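Side-chain contact in probable glycosidase crf1 (Neosartorya fumigata, PDB 6IBU), which cuts chitin and transfers the chains to 1,6-beta-glucan or to other chitin, cross-linking the polysaccharides of the fungal cell wall and septa: residues Ser93-Glu98 / Tyr230-Asn235. Sequence-based numbering, arbitrary orientation.
Sequences SDDLDE and YTYSDN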
ATOM      1  N   SER A  93      -4.903  -7.247   2.875  1.00 20.02           N
ATOM      2  CA  SER A  93      -5.662  -8.505   2.770  1.00 20.30           C
ATOM      3  C   SER A  93      -7.139  -8.235   3.058  1.00 22.05           C
ATOM      4  O   SER A  93      -7.484  -7.179   3.619  1.00 19.00           O
ATOM      5  CB  SER A  93      -5.104  -9.534   3.701  1.00 20.05           C
ATOM      6  OG  SER A  93      -5.747  -9.476   4.964  1.00 19.86           O
ATOM      7  N   ASP A  94      -7.977  -9.203   2.707  1.00 24.80           N
ATOM      8  CA  ASP A  94      -9.425  -9.216   3.007  1.00 27.30           C
ATOM      9  C   ASP A  94      -9.677  -9.328   4.528  1.00 26.52           C
ATOM     10  O   ASP A  94     -10.768  -8.865   4.904  1.00 26.62           O
ATOM     11  CB  ASP A  94     -10.107 -10.279   2.141  1.00 32.22           C
ATOM     12  CG  ASP A  94     -10.295  -9.849   0.690  1.00 35.20           C
ATOM     13  OD1 ASP A  94      -9.774  -8.768   0.309  1.00 33.11           O
ATOM     14  OD2 ASP A  94     -10.922 -10.618  -0.063  1.00 38.32           O
ATOM     15  N   ASP A  95      -8.745  -9.816   5.391  1.00 25.67           N
ATOM     16  CA  ASP A  95      -8.938  -9.762   6.880  1.00 25.83           C
ATOM     17  C   ASP A  95      -8.242  -8.529   7.460  1.00 24.08           C
ATOM     18  O   ASP A  95      -8.226  -8.337   8.651  1.00 20.99           O
ATOM     19  CB  ASP A  95      -8.567 -11.039   7.649  1.00 28.80           C
ATOM     20  CG  ASP A  95      -7.097 -11.418   7.697  1.00 31.09           C
ATOM     21  OD1 ASP A  95      -6.253 -10.636   7.247  1.00 31.28           O
ATOM     22  OD2 ASP A  95      -6.810 -12.527   8.187  1.00 34.68           O
ATOM     23  N   LEU A  96      -7.823  -7.628   6.592  1.00 24.17           N
ATOM     24  CA  LEU A  96      -7.249  -6.315   6.981  1.00 22.87           C
ATOM     25  C   LEU A  96      -5.875  -6.521   7.629  1.00 20.63           C
ATOM     26  O   LEU A  96      -5.490  -5.677   8.388  1.00 19.09           O
ATOM     27  CB  LEU A  96      -8.215  -5.565   7.898  1.00 24.29           C
ATOM     28  CG  LEU A  96      -9.541  -5.257   7.219  1.00 29.44           C
ATOM     29  CD1 LEU A  96     -10.459  -4.467   8.154  1.00 29.86           C
ATOM     30  CD2 LEU A  96      -9.282  -4.481   5.917  1.00 30.33           C
ATOM     31  N   ASP A  97      -5.150  -7.590   7.300  1.00 19.26           N
ATOM     32  CA  ASP A  97      -3.678  -7.573   7.418  1.00 19.38           C
ATOM     33  C   ASP A  97      -3.204  -6.479   6.464  1.00 20.22           C
ATOM     34  O   ASP A  97      -3.843  -6.249   5.433  1.00 18.17           O
ATOM     35  CB  ASP A  97      -3.029  -8.898   7.052  1.00 19.75           C
ATOM     36  CG  ASP A  97      -3.134  -9.971   8.132  1.00 21.12           C
ATOM     37  OD1 ASP A  97      -3.385  -9.620   9.303  1.00 18.75           O
ATOM     38  OD2 ASP A  97      -2.976 -11.166   7.776  1.00 21.45           O
ATOM     39  N   GLU A  98      -2.134  -5.787   6.806  1.00 20.28           N
ATOM     40  CA  GLU A  98      -1.785  -4.609   6.019  1.00 21.20           C
ATOM     41  C   GLU A  98      -0.351  -4.191   6.273  1.00 19.85           C
ATOM     42  O   GLU A  98       0.066  -4.209   7.402  1.00 19.29           O
ATOM     43  CB  GLU A  98      -2.727  -3.487   6.401  1.00 24.59           C
ATOM     44  CG  GLU A  98      -2.947  -2.526   5.273  1.00 28.29           C
ATOM     45  CD  GLU A  98      -2.462  -1.128   5.591  1.00 34.30           C
ATOM     46  OE1 GLU A  98      -3.271  -0.179   5.437  1.00 35.88           O
ATOM     47  OE2 GLU A  98      -1.288  -0.978   6.021  1.00 40.23           O
ATOM     48  N   TYR A 230      -6.866 -18.057  -3.860  1.00 24.06           N
ATOM     49  CA  TYR A 230      -6.603 -18.344  -2.436  1.00 22.59           C
ATOM     50  C   TYR A 230      -7.933 -18.422  -1.712  1.00 22.46           C
ATOM     51  O   TYR A 230      -8.786 -17.577  -1.948  1.00 22.55           O
ATOM     52  CB  TYR A 230      -5.738 -17.268  -1.790  1.00 21.56           C
ATOM     53  CG  TYR A 230      -4.412 -17.041  -2.469  1.00 20.88           C
ATOM     54  CD1 TYR A 230      -3.384 -17.957  -2.368  1.00 19.20           C
ATOM     55  CD2 TYR A 230      -4.211 -15.898  -3.231  1.00 20.60           C
ATOM     56  CE1 TYR A 230      -2.178 -17.727  -2.988  1.00 20.66           C
ATOM     57  CE2 TYR A 230      -3.007 -15.648  -3.854  1.00 20.48           C
ATOM     58  CZ  TYR A 230      -1.988 -16.565  -3.718  1.00 21.09           C
ATOM     59  OH  TYR A 230      -0.809 -16.318  -4.343  1.00 22.90           O
ATOM     60  N   THR A 231      -8.064 -19.405  -0.836  1.00 22.69           N
ATOM     61  CA  THR A 231      -9.268 -19.625  -0.009  1.00 24.62           C
ATOM     62  C   THR A 231      -8.842 -19.576   1.450  1.00 24.06           C
ATOM     63  O   THR A 231      -7.878 -20.246   1.777  1.00 23.05           O
ATOM     64  CB  THR A 231      -9.915 -20.977  -0.351  1.00 27.49           C
ATOM     65  OG1 THR A 231     -10.329 -20.916  -1.719  1.00 29.89           O
ATOM     66  CG2 THR A 231     -11.078 -21.323   0.559  1.00 26.94           C
ATOM     67  N   TYR A 232      -9.551 -18.831   2.286  1.00 24.63           N
ATOM     68  CA  TYR A 232      -9.392 -18.889   3.757  1.00 27.49           C
ATOM     69  C   TYR A 232     -10.205 -20.088   4.252  1.00 29.03           C
ATOM     70  O   TYR A 232     -11.433 -20.016   4.220  1.00 32.22           O
ATOM     71  CB  TYR A 232      -9.890 -17.596   4.398  1.00 27.58           C
ATOM     72  CG  TYR A 232      -9.079 -16.348   4.165  1.00 27.09           C
ATOM     73  CD1 TYR A 232      -9.002 -15.740   2.922  1.00 27.87           C
ATOM     74  CD2 TYR A 232      -8.465 -15.711   5.227  1.00 28.34           C
ATOM     75  CE1 TYR A 232      -8.307 -14.557   2.735  1.00 26.51           C
ATOM     76  CE2 TYR A 232      -7.772 -14.519   5.063  1.00 28.24           C
ATOM     77  CZ  TYR A 232      -7.693 -13.942   3.808  1.00 26.65           C
ATOM     78  OH  TYR A 232      -7.032 -12.763   3.626  1.00 24.30           O
ATOM     79  N   SER A 233      -9.554 -21.181   4.628  1.00 31.96           N
ATOM     80  CA  SER A 233     -10.234 -22.453   4.992  1.00 35.91           C
ATOM     81  C   SER A 233     -10.845 -22.375   6.399  1.00 38.68           C
ATOM     82  O   SER A 233     -11.667 -23.244   6.707  1.00 42.85           O
ATOM     83  CB  SER A 233      -9.313 -23.645   4.848  1.00 35.82           C
ATOM     84  OG  SER A 233      -8.342 -23.664   5.870  1.00 37.42           O
ATOM     85  N   ASP A 234     -10.507 -21.384   7.227  1.00 40.12           N
ATOM     86  CA  ASP A 234     -11.092 -21.299   8.592  1.00 42.02           C
ATOM     87  C   ASP A 234     -11.115 -19.841   9.055  1.00 42.20           C
ATOM     88  O   ASP A 234     -10.988 -18.951   8.201  1.00 43.24           O
ATOM     89  CB  ASP A 234     -10.346 -22.243   9.533  1.00 45.28           C
ATOM     90  CG  ASP A 234      -8.873 -21.898   9.622  1.00 50.17           C
ATOM     91  OD1 ASP A 234      -8.588 -20.697   9.785  1.00 48.02           O
ATOM     92  OD2 ASP A 234      -8.023 -22.826   9.465  1.00 52.13           O
ATOM     93  N   ASN A 235     -11.310 -19.632  10.358  1.00 41.14           N
ATOM     94  CA  ASN A 235     -11.525 -18.321  11.026  1.00 39.98           C
ATOM     95  C   ASN A 235     -10.223 -17.826  11.673  1.00 36.16           C
ATOM     96  O   ASN A 235     -10.260 -16.801  12.335  1.00 36.59           O
ATOM     97  CB  ASN A 235     -12.609 -18.443  12.107  1.00 46.24           C
ATOM     98  CG  ASN A 235     -12.300 -19.457  13.204  1.00 48.66           C
ATOM     99  OD1 ASN A 235     -11.374 -20.272  13.096  1.00 49.86           O
ATOM    100  ND2 ASN A 235     -13.094 -19.438  14.264  1.00 47.62           N
TER
HETATM  101  O   HOH W   1      -6.860 -11.517   1.352  1.00 14.18           O
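Asp95 and Tyr232 face each other with their CA atoms 9.7 Å apart, so the two backbones stay well separated. Ser93 to Leu96 form a type I beta turn, closed by Leu96 N to Ser93 O at 3.0 Å. This turn joins strands 85-93 and 98-105, neighbours in the seven-stranded antiparallel sheet of the GH16 beta-jelly-roll. Tyr232 ends strand 229-232, part of a small separate three-stranded sheet. Its side chain bridges the gap, with CG anti to the carbonyl carbon (chi1 -70°).

The hydroxyl end of the Tyr232 ring meets the start of the turn. Tyr232 OH lies 3.8 Å from Ser93 CB. A water in the plane of the ring, at its edge, links the two sides. It accepts from Tyr232 OH at 2.6 Å and from Asp94 N at 2.9 Å. Asp95 comes to the same ring from its edge. Asp95 OD2 is 3.8 Å from Tyr232 CE2, near the ring plane, with the carboxylate turned 72° to the ring. Thr177 and Ile242 also pack on Tyr232.

Asp95 OD1 faces back into its own loop. Ser93 OG donates to Asp95 OD1 at 2.6 Å, and Asp97 N donates to the same atom at 3.2 Å, making an Asx turn. The two donors arrive from opposite faces of the carboxylate plane. Thr177 OG1 bonds OD1 as well. The Asp94 carboxylate turns elsewhere, to Tyr67 and Asn14.

Across the contact, then, the polar link is one water bridge, supported by an aromatic edge beside a carboxylate. The C-H edge of the ring carries a slight positive charge, so it is probably a mildly favourable neighbour for the carboxylate. The grip on OD1 holds the Asp95 carboxylate in place beside the ring. The turn so fixed leads straight into Glu98, the probable nucleophile, while Tyr232 connects it, through the water and ring contacts, to the small three-stranded sheet.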